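Local atomic coordinates of putative surface anchored protein (Clostridium perfringens B, PDB entry 4NI6), a protein that probably forms part of the repetitive Ig-domain shaft of a cell-surface adhesin, stabilised by an autocatalytically formed internal Thr-Gln ester cross-link. Residues Ala8-Asn13 with Asp29-Lys34; Lys47-Gly52 with Asn103-Glu108. All blocks are in the same frame, centred on the assembly; numbering follows the deposited sequence. Where two conformers were deposited one is given.

Contact 1: residues Ala8-Asn13 with Asp29-Lys34; sequences AADGVN and DGVDVK
Backbone bonding pairs Ala-8 with Lys-34 in both directions: Ala-8 N reaches Lys-34 O at 2.9 Å, and Lys-34 N returns to Ala-8 O at 3.0 Å. One step on, Ala-9 and Val-33 form a non-hydrogen-bonded pair, and Asp-10 N then bonds to Asp-32 O at 2.9 Å.

Where the first strand turns away, a side chain continues the pairing. With chi1 at -65°, the carboxylate of Asp-10 lies beside its own backbone N, and OD1 takes Asp-32 N at 2.6 Å. The donor meets OD1 from above the carboxylate plane. This bond also leaves Asp-10 OD1 3.7 Å from Asp-32 OD2, the two carboxylates nearly perpendicular; the nearness of two like charges may raise the pKa of one of them somewhat. Asp-32 OD1 is itself held by Asn-89.

Apolar packing is small in scale. The methyl of Ala-9 meets Val-31 CG1 at 3.9 Å, and both residues also touch Val-22; the short alanine suits this closely filled inner face.

Water 1 accepts from Gly-11 N and donates to Asp-32 O, so the turn is also tied to the second strand through solvent. Asp-10 and Gly-11 both have left-handed backbone angles, which glycine adopts readily and aspartate tolerates. They form the corner of a type I' turn, closed by Ala-9 N to Val-12 O (2.9 Å) and Val-12 N to Ala-9 O (3.0 Å). This hairpin turn ends strand 3-9, and its Asp-10 prolongs the antiparallel pairing with strand 31-39 in the four-stranded sheet of an Ig-like domain.

Contact 2: residues Lys47-Gly52 with Asn103-Glu108; sequences KYNLTG and NAESVE
Asn-49 and Glu-105 satisfy each other's backbone: Asn-49 N donates to Glu-105 O at 2.8 Å, and Glu-105 N to Asn-49 O at 3.0 Å. Thr-51 N to Asn-103 O and Asn-103 N to Thr-51 O form a second such pair, both 2.9 Å. At the far end Val-107 N donates to Lys-47 O, which accepts a second bond from water 2; that water accepts from Glu-108 N at the chain's corner.

Side-chain polar groups look mostly elsewhere. Asn-49 and Glu-105 lie side by side, amide and carboxylate planes 71° apart, but Asn-49 OD1 and Glu-105 OE1, at 3.0 Å, are both acceptors; Asn-49 ND2 turns instead to a weak bond with Glu-72. Thr-51 OG1 is bonded to Thr-70. Chi1 of 64° turns Ser-106 OG toward Glu-108 O, to which it donates at 2.7 Å; it also receives Gln-123 N.

Tyr-48 brings its ring alongside the second strand, Ser-106 CB lying 4.1 Å from the centroid in an off-centre CH-pi contact. Its OH bonds to Gln-123 and Val-43, so a tyrosine fills a buried place with its polar end satisfied. The methyl of Ala-104 is small enough to fit between the Tyr-48 ring and Leu-50 CD1.

This antiparallel ladder is central in the Ig-like domain's mixed sheet: strand 47-57 has strand 63-74 along its other edge, and strand 97-106 carries strand 121-139 on its far side.

Overall arrangement
From the N terminus, strand 3-9 turns through its hairpin into strand 12-13, and contact 1 closes the loop holding this hairpin and strand 20-22 when strand 31-39 returns beside strand 3-9. A short connection leads into strand 47-57. Contact 2 closes a much longer excursion, through strands 63-74 and 81-90, once strand 97-106 comes back. The two closures are in series, neither nested nor crossed. The centres of contacts 1 and 2 are about 24 Å apart, on opposite sides of the domain centre, and the contacts join different sheets. Strand 81-90, within the second loop, flanks strand 31-39, and strand 20-22 pairs with strand 121-139, so each loop lends a strand to the other sheet.

Contact 1: residues Ala8-Asn13 with Asp29-Lys34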
ATOM      1  N   ALA A   8      -7.549   4.227  -0.750  1.00  9.04           N
ATOM      2  CA  ALA A   8      -8.947   4.664  -0.691  1.00 10.33           C
ATOM      3  C   ALA A   8      -9.437   4.402   0.713  1.00 10.34           C
ATOM      4  O   ALA A   8      -9.288   3.297   1.260  1.00 11.27           O
ATOM      5  CB  ALA A   8      -9.795   3.898  -1.685  1.00 12.02           C
ATOM      6  N   ALA A   9     -10.052   5.427   1.300  1.00 10.05           N
ATOM      7  CA  ALA A   9     -10.580   5.352   2.656  1.00 10.85           C
ATOM      8  C   ALA A   9     -12.089   5.579   2.571  1.00 12.50           C
ATOM      9  O   ALA A   9     -12.547   6.649   2.140  1.00 13.59           O
ATOM     10  CB  ALA A   9      -9.932   6.436   3.493  1.00 13.13           C
ATOM     11  N   ASP A  10     -12.855   4.512   2.767  1.00 14.91           N
ATOM     12  CA  ASP A  10     -14.295   4.565   2.496  1.00 17.60           C
ATOM     13  C   ASP A  10     -14.564   5.065   1.054  1.00 15.64           C
ATOM     14  O   ASP A  10     -15.544   5.734   0.785  1.00 18.28           O
ATOM     15  CB  ASP A  10     -15.023   5.381   3.574  1.00 22.72           C
ATOM     16  CG  ASP A  10     -14.931   4.656   5.009  1.00 63.48           C
ATOM     17  OD1 ASP A  10     -14.759   3.231   5.131  1.00105.42           O
ATOM     18  OD2 ASP A  10     -15.324   5.504   5.969  1.00 47.26           O
ATOM     19  N   GLY A  11     -13.733   4.638   0.108  1.00 16.92           N
ATOM     20  CA  GLY A  11     -13.980   4.953  -1.295  1.00 16.69           C
ATOM     21  C   GLY A  11     -13.355   6.259  -1.759  1.00 16.13           C
ATOM     22  O   GLY A  11     -13.275   6.511  -2.974  1.00 16.72           O
ATOM     23  N   VAL A  12     -12.870   7.056  -0.799  1.00 12.67           N
ATOM     24  CA  VAL A  12     -12.271   8.374  -1.076  1.00 12.39           C
ATOM     25  C   VAL A  12     -10.768   8.190  -1.340  1.00 10.65           C
ATOM     26  O   VAL A  12     -10.069   7.688  -0.484  1.00  9.89           O
ATOM     27  CB  VAL A  12     -12.455   9.312   0.127  1.00 14.31           C
ATOM     28  CG1 VAL A  12     -11.772  10.633  -0.172  1.00 15.16           C
ATOM     29  CG2 VAL A  12     -13.948   9.500   0.424  1.00 19.40           C
ATOM     30  N   ASN A  13     -10.297   8.579  -2.526  1.00 11.74           N
ATOM     31  CA  ASN A  13      -8.925   8.307  -2.951  1.00 11.03           C
ATOM     32  C   ASN A  13      -7.981   9.357  -2.420  1.00 10.26           C
ATOM     33  O   ASN A  13      -8.292  10.555  -2.455  1.00 12.23           O
ATOM     34  CB  ASN A  13      -8.818   8.309  -4.479  1.00 13.08           C
ATOM     35  CG  ASN A  13      -9.537   7.153  -5.117  1.00 13.96           C
ATOM     36  OD1 ASN A  13      -9.499   6.039  -4.593  1.00 14.88           O
ATOM     37  ND2 ASN A  13      -9.885   7.331  -6.394  1.00 17.38           N
ATOM     38  N   ASP A  29     -17.728   4.064  12.750  0.70 24.75           N
ATOM     39  CA  ASP A  29     -17.763   2.608  12.572  0.70 27.62           C
ATOM     40  C   ASP A  29     -16.448   1.988  12.061  0.70 26.10           C
ATOM     41  O   ASP A  29     -16.440   0.846  11.577  0.70 32.77           O
ATOM     42  CB  ASP A  29     -18.875   2.266  11.571  0.70 36.60           C
ATOM     43  CG  ASP A  29     -18.747   3.072  10.254  0.70 44.13           C
ATOM     44  OD1 ASP A  29     -17.926   4.105  10.258  0.70 47.39           O
ATOM     45  OD2 ASP A  29     -19.537   2.715   9.232  0.70 60.86           O
ATOM     46  N   GLY A  30     -15.357   2.745  12.133  1.00 21.88           N
ATOM     47  CA  GLY A  30     -14.114   2.368  11.457  1.00 19.63           C
ATOM     48  C   GLY A  30     -14.090   2.913  10.044  1.00 26.73           C
ATOM     49  O   GLY A  30     -15.054   3.506   9.562  1.00 57.69           O
ATOM     50  N   VAL A  31     -13.024   2.553   9.339  1.00 20.06           N
ATOM     51  CA  VAL A  31     -12.716   3.069   7.997  1.00 20.32           C
ATOM     52  C   VAL A  31     -12.300   1.862   7.154  1.00 17.62           C
ATOM     53  O   VAL A  31     -11.412   1.113   7.554  1.00 15.28           O
ATOM     54  CB  VAL A  31     -11.557   4.094   8.078  1.00 20.26           C
ATOM     55  CG1 VAL A  31     -11.228   4.654   6.703  1.00 21.85           C
ATOM     56  CG2 VAL A  31     -11.901   5.222   9.061  1.00 24.17           C
ATOM     57  N   ASP A  32     -12.997   1.626   6.040  1.00 18.31           N
ATOM     58  CA  ASP A  32     -12.553   0.608   5.070  1.00 15.61           C
ATOM     59  C   ASP A  32     -11.372   1.120   4.267  1.00 11.20           C
ATOM     60  O   ASP A  32     -11.462   2.171   3.642  1.00 13.54           O
ATOM     61  CB  ASP A  32     -13.702   0.217   4.142  1.00 21.30           C
ATOM     62  CG  ASP A  32     -14.923  -0.275   4.896  1.00 27.58           C
ATOM     63  OD1 ASP A  32     -14.793  -0.709   6.065  1.00 36.31           O
ATOM     64  OD2 ASP A  32     -16.025  -0.200   4.322  1.00 43.19           O
ATOM     65  N   VAL A  33     -10.246   0.421   4.339  1.00 10.16           N
ATOM     66  CA  VAL A  33      -9.027   0.934   3.718  1.00  9.59           C
ATOM     67  C   VAL A  33      -8.578  -0.050   2.649  1.00  9.23           C
ATOM     68  O   VAL A  33      -8.388  -1.230   2.927  1.00 10.37           O
ATOM     69  CB  VAL A  33      -7.891   1.100   4.741  1.00 10.36           C
ATOM     70  CG1 VAL A  33      -6.617   1.640   4.076  1.00 12.03           C
ATOM     71  CG2 VAL A  33      -8.328   2.031   5.862  1.00 11.71           C
ATOM     72  N   LYS A  34      -8.518   0.439   1.422  1.00  8.41           N
ATOM     73  CA  LYS A  34      -8.080  -0.359   0.282  1.00  8.89           C
ATOM     74  C   LYS A  34      -6.928   0.377  -0.387  1.00  8.94           C
ATOM     75  O   LYS A  34      -6.667   1.559  -0.123  1.00 11.61           O
ATOM     76  CB  LYS A  34      -9.218  -0.525  -0.737  1.00 13.96           C
ATOM     77  CG  LYS A  34     -10.396  -1.342  -0.255  1.00 16.94           C
ATOM     78  CD  LYS A  34     -11.472  -1.411  -1.324  1.00 29.37           C
ATOM     79  CE  LYS A  34     -12.843  -1.637  -0.705  1.00 43.34           C
ATOM     80  NZ  LYS A  34     -13.747  -2.385  -1.621  1.00 65.83           N
TER
HETATM   81  O   HOH W   1     -12.081   2.262   0.561  1.00 16.03           O

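Contact 2: residues Lys47-Gly52 with Asn103-Glu108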
ATOM      1  N   LYS A  47       4.562 -14.847 -10.312  1.00  9.10           N
ATOM      2  CA  LYS A  47       3.875 -14.590  -9.031  0.50  9.86           C
ATOM      3  C   LYS A  47       4.768 -13.808  -8.082  1.00  9.68           C
ATOM      4  O   LYS A  47       6.011 -14.021  -8.036  1.00  9.58           O
ATOM      5  CB  LYS A  47       3.505 -15.914  -8.364  0.50 11.25           C
ATOM      6  CG  LYS A  47       2.434 -16.697  -9.097  0.50 11.24           C
ATOM      7  CD  LYS A  47       1.837 -17.839  -8.289  0.50 19.19           C
ATOM      8  CE  LYS A  47       2.876 -18.888  -7.915  0.50 26.64           C
ATOM      9  NZ  LYS A  47       2.257 -20.154  -7.423  0.50 32.27           N
ATOM     10  N   TYR A  48       4.118 -12.939  -7.299  1.00  9.29           N
ATOM     11  CA  TYR A  48       4.761 -12.106  -6.270  1.00  8.64           C
ATOM     12  C   TYR A  48       3.983 -12.207  -4.972  1.00  9.16           C
ATOM     13  O   TYR A  48       2.765 -12.369  -5.008  1.00 10.28           O
ATOM     14  CB  TYR A  48       4.808 -10.627  -6.691  1.00  9.80           C
ATOM     15  CG  TYR A  48       5.729 -10.364  -7.866  1.00  9.79           C
ATOM     16  CD1 TYR A  48       5.341 -10.692  -9.175  1.00  9.59           C
ATOM     17  CD2 TYR A  48       6.938  -9.726  -7.676  1.00  9.59           C
ATOM     18  CE1 TYR A  48       6.212 -10.512 -10.253  1.00  9.35           C
ATOM     19  CE2 TYR A  48       7.820  -9.556  -8.732  1.00 10.29           C
ATOM     20  CZ  TYR A  48       7.426  -9.914 -10.016  1.00 10.06           C
ATOM     21  OH  TYR A  48       8.299  -9.801 -11.098  1.00 12.13           O
ATOM     22  N   ASN A  49       4.711 -12.213  -3.863  1.00  9.42           N
ATOM     23  CA  ASN A  49       4.108 -12.017  -2.557  1.00  9.76           C
ATOM     24  C   ASN A  49       3.978 -10.502  -2.351  1.00 10.42           C
ATOM     25  O   ASN A  49       4.982  -9.798  -2.260  1.00 11.65           O
ATOM     26  CB  ASN A  49       5.060 -12.541  -1.470  1.00 11.19           C
ATOM     27  CG  ASN A  49       5.706 -13.915  -1.777  1.00 14.00           C
ATOM     28  OD1 ASN A  49       6.942 -14.093  -1.659  1.00 20.15           O
ATOM     29  ND2 ASN A  49       4.890 -14.909  -2.031  1.00 12.46           N
ATOM     30  N   LEU A  50       2.740 -10.006  -2.209  1.00  9.62           N
ATOM     31  CA  LEU A  50       2.488  -8.574  -1.995  1.00  8.97           C
ATOM     32  C   LEU A  50       2.133  -8.357  -0.535  1.00  9.09           C
ATOM     33  O   LEU A  50       1.111  -8.883  -0.070  1.00  9.78           O
ATOM     34  CB  LEU A  50       1.358  -8.107  -2.904  1.00 10.09           C
ATOM     35  CG  LEU A  50       1.007  -6.616  -2.739  1.00  9.60           C
ATOM     36  CD1 LEU A  50       2.143  -5.716  -3.191  1.00 10.52           C
ATOM     37  CD2 LEU A  50      -0.282  -6.252  -3.458  1.00 11.62           C
ATOM     38  N   THR A  51       2.995  -7.658   0.172  1.00  9.21           N
ATOM     39  CA  THR A  51       2.684  -7.275   1.570  1.00  8.83           C
ATOM     40  C   THR A  51       2.381  -5.798   1.653  1.00  8.26           C
ATOM     41  O   THR A  51       3.182  -4.955   1.294  1.00  9.30           O
ATOM     42  CB  THR A  51       3.866  -7.578   2.501  1.00 10.16           C
ATOM     43  OG1 THR A  51       4.122  -8.984   2.496  1.00 10.75           O
ATOM     44  CG2 THR A  51       3.560  -7.115   3.955  1.00 11.46           C
ATOM     45  N   GLY A  52       1.177  -5.489   2.134  1.00  8.77           N
ATOM     46  CA  GLY A  52       0.786  -4.109   2.420  1.00  9.26           C
ATOM     47  C   GLY A  52       0.693  -3.875   3.903  1.00  8.75           C
ATOM     48  O   GLY A  52       0.329  -4.767   4.651  1.00  9.81           O
ATOM     49  N   ASN A 103       5.121  -3.809  -0.587  1.00  9.15           N
ATOM     50  CA  ASN A 103       6.344  -4.520  -0.935  1.00 10.08           C
ATOM     51  C   ASN A 103       5.950  -5.749  -1.740  1.00 10.30           C
ATOM     52  O   ASN A 103       5.244  -6.632  -1.259  1.00 11.79           O
ATOM     53  CB  ASN A 103       7.007  -4.939   0.339  1.00 12.26           C
ATOM     54  CG  ASN A 103       8.366  -5.552   0.112  1.00 18.49           C
ATOM     55  OD1 ASN A 103       9.391  -4.895   0.262  1.00 30.18           O
ATOM     56  ND2 ASN A 103       8.379  -6.814  -0.287  1.00 24.58           N
ATOM     57  N   ALA A 104       6.487  -5.835  -2.961  1.00 10.46           N
ATOM     58  CA  ALA A 104       6.243  -7.000  -3.841  1.00 10.18           C
ATOM     59  C   ALA A 104       7.555  -7.763  -4.000  1.00  9.59           C
ATOM     60  O   ALA A 104       8.558  -7.196  -4.426  1.00 11.70           O
ATOM     61  CB  ALA A 104       5.786  -6.545  -5.215  1.00 11.20           C
ATOM     62  N   GLU A 105       7.535  -9.025  -3.623  1.00  9.56           N
ATOM     63  CA  GLU A 105       8.716  -9.871  -3.735  1.00 10.01           C
ATOM     64  C   GLU A 105       8.378 -11.072  -4.624  1.00  9.89           C
ATOM     65  O   GLU A 105       7.444 -11.819  -4.342  1.00 10.24           O
ATOM     66  CB  GLU A 105       9.116 -10.383  -2.358  1.00 11.09           C
ATOM     67  CG  GLU A 105      10.305 -11.350  -2.374  1.00 12.60           C
ATOM     68  CD  GLU A 105      10.424 -12.112  -1.074  1.00 14.00           C
ATOM     69  OE1 GLU A 105       9.422 -12.706  -0.609  1.00 16.61           O
ATOM     70  OE2 GLU A 105      11.526 -12.102  -0.506  1.00 25.83           O
ATOM     71  N   SER A 106       9.182 -11.338  -5.656  1.00  9.85           N
ATOM     72  CA  SER A 106       8.842 -12.473  -6.524  1.00 10.66           C
ATOM     73  C   SER A 106       8.933 -13.788  -5.755  1.00  9.75           C
ATOM     74  O   SER A 106       9.766 -13.936  -4.849  1.00 10.71           O
ATOM     75  CB  SER A 106       9.706 -12.491  -7.783  1.00 10.57           C
ATOM     76  OG  SER A 106      11.093 -12.695  -7.487  1.00 12.09           O
ATOM     77  N   VAL A 107       8.100 -14.759  -6.153  1.00 10.17           N
ATOM     78  CA  VAL A 107       8.138 -16.081  -5.568  1.00 10.86           C
ATOM     79  C   VAL A 107       9.394 -16.855  -6.020  1.00 11.30           C
ATOM     80  O   VAL A 107      10.033 -17.543  -5.218  1.00 13.80           O
ATOM     81  CB  VAL A 107       6.867 -16.879  -5.924  1.00 10.70           C
ATOM     82  CG1 VAL A 107       6.976 -18.330  -5.470  1.00 11.77           C
ATOM     83  CG2 VAL A 107       5.638 -16.215  -5.289  1.00 10.98           C
ATOM     84  N   GLU A 108       9.726 -16.702  -7.297  1.00 11.40           N
ATOM     85  CA  GLU A 108      10.891 -17.354  -7.906  0.50 13.84           C
ATOM     86  C   GLU A 108      12.111 -16.438  -7.885  1.00 14.07           C
ATOM     87  O   GLU A 108      11.982 -15.210  -7.844  1.00 15.05           O
ATOM     88  CB  GLU A 108      10.561 -17.739  -9.346  0.50 15.34           C
ATOM     89  CG  GLU A 108       9.297 -18.560  -9.500  0.50 17.12           C
ATOM     90  CD  GLU A 108       9.443 -19.962  -8.959  0.50 16.85           C
ATOM     91  OE1 GLU A 108       8.402 -20.615  -8.737  0.50 21.85           O
ATOM     92  OE2 GLU A 108      10.595 -20.431  -8.817  0.50 18.11           O
TER
HETATM   93  O   HOH W   2       8.145 -15.300  -9.264  1.00 12.25           O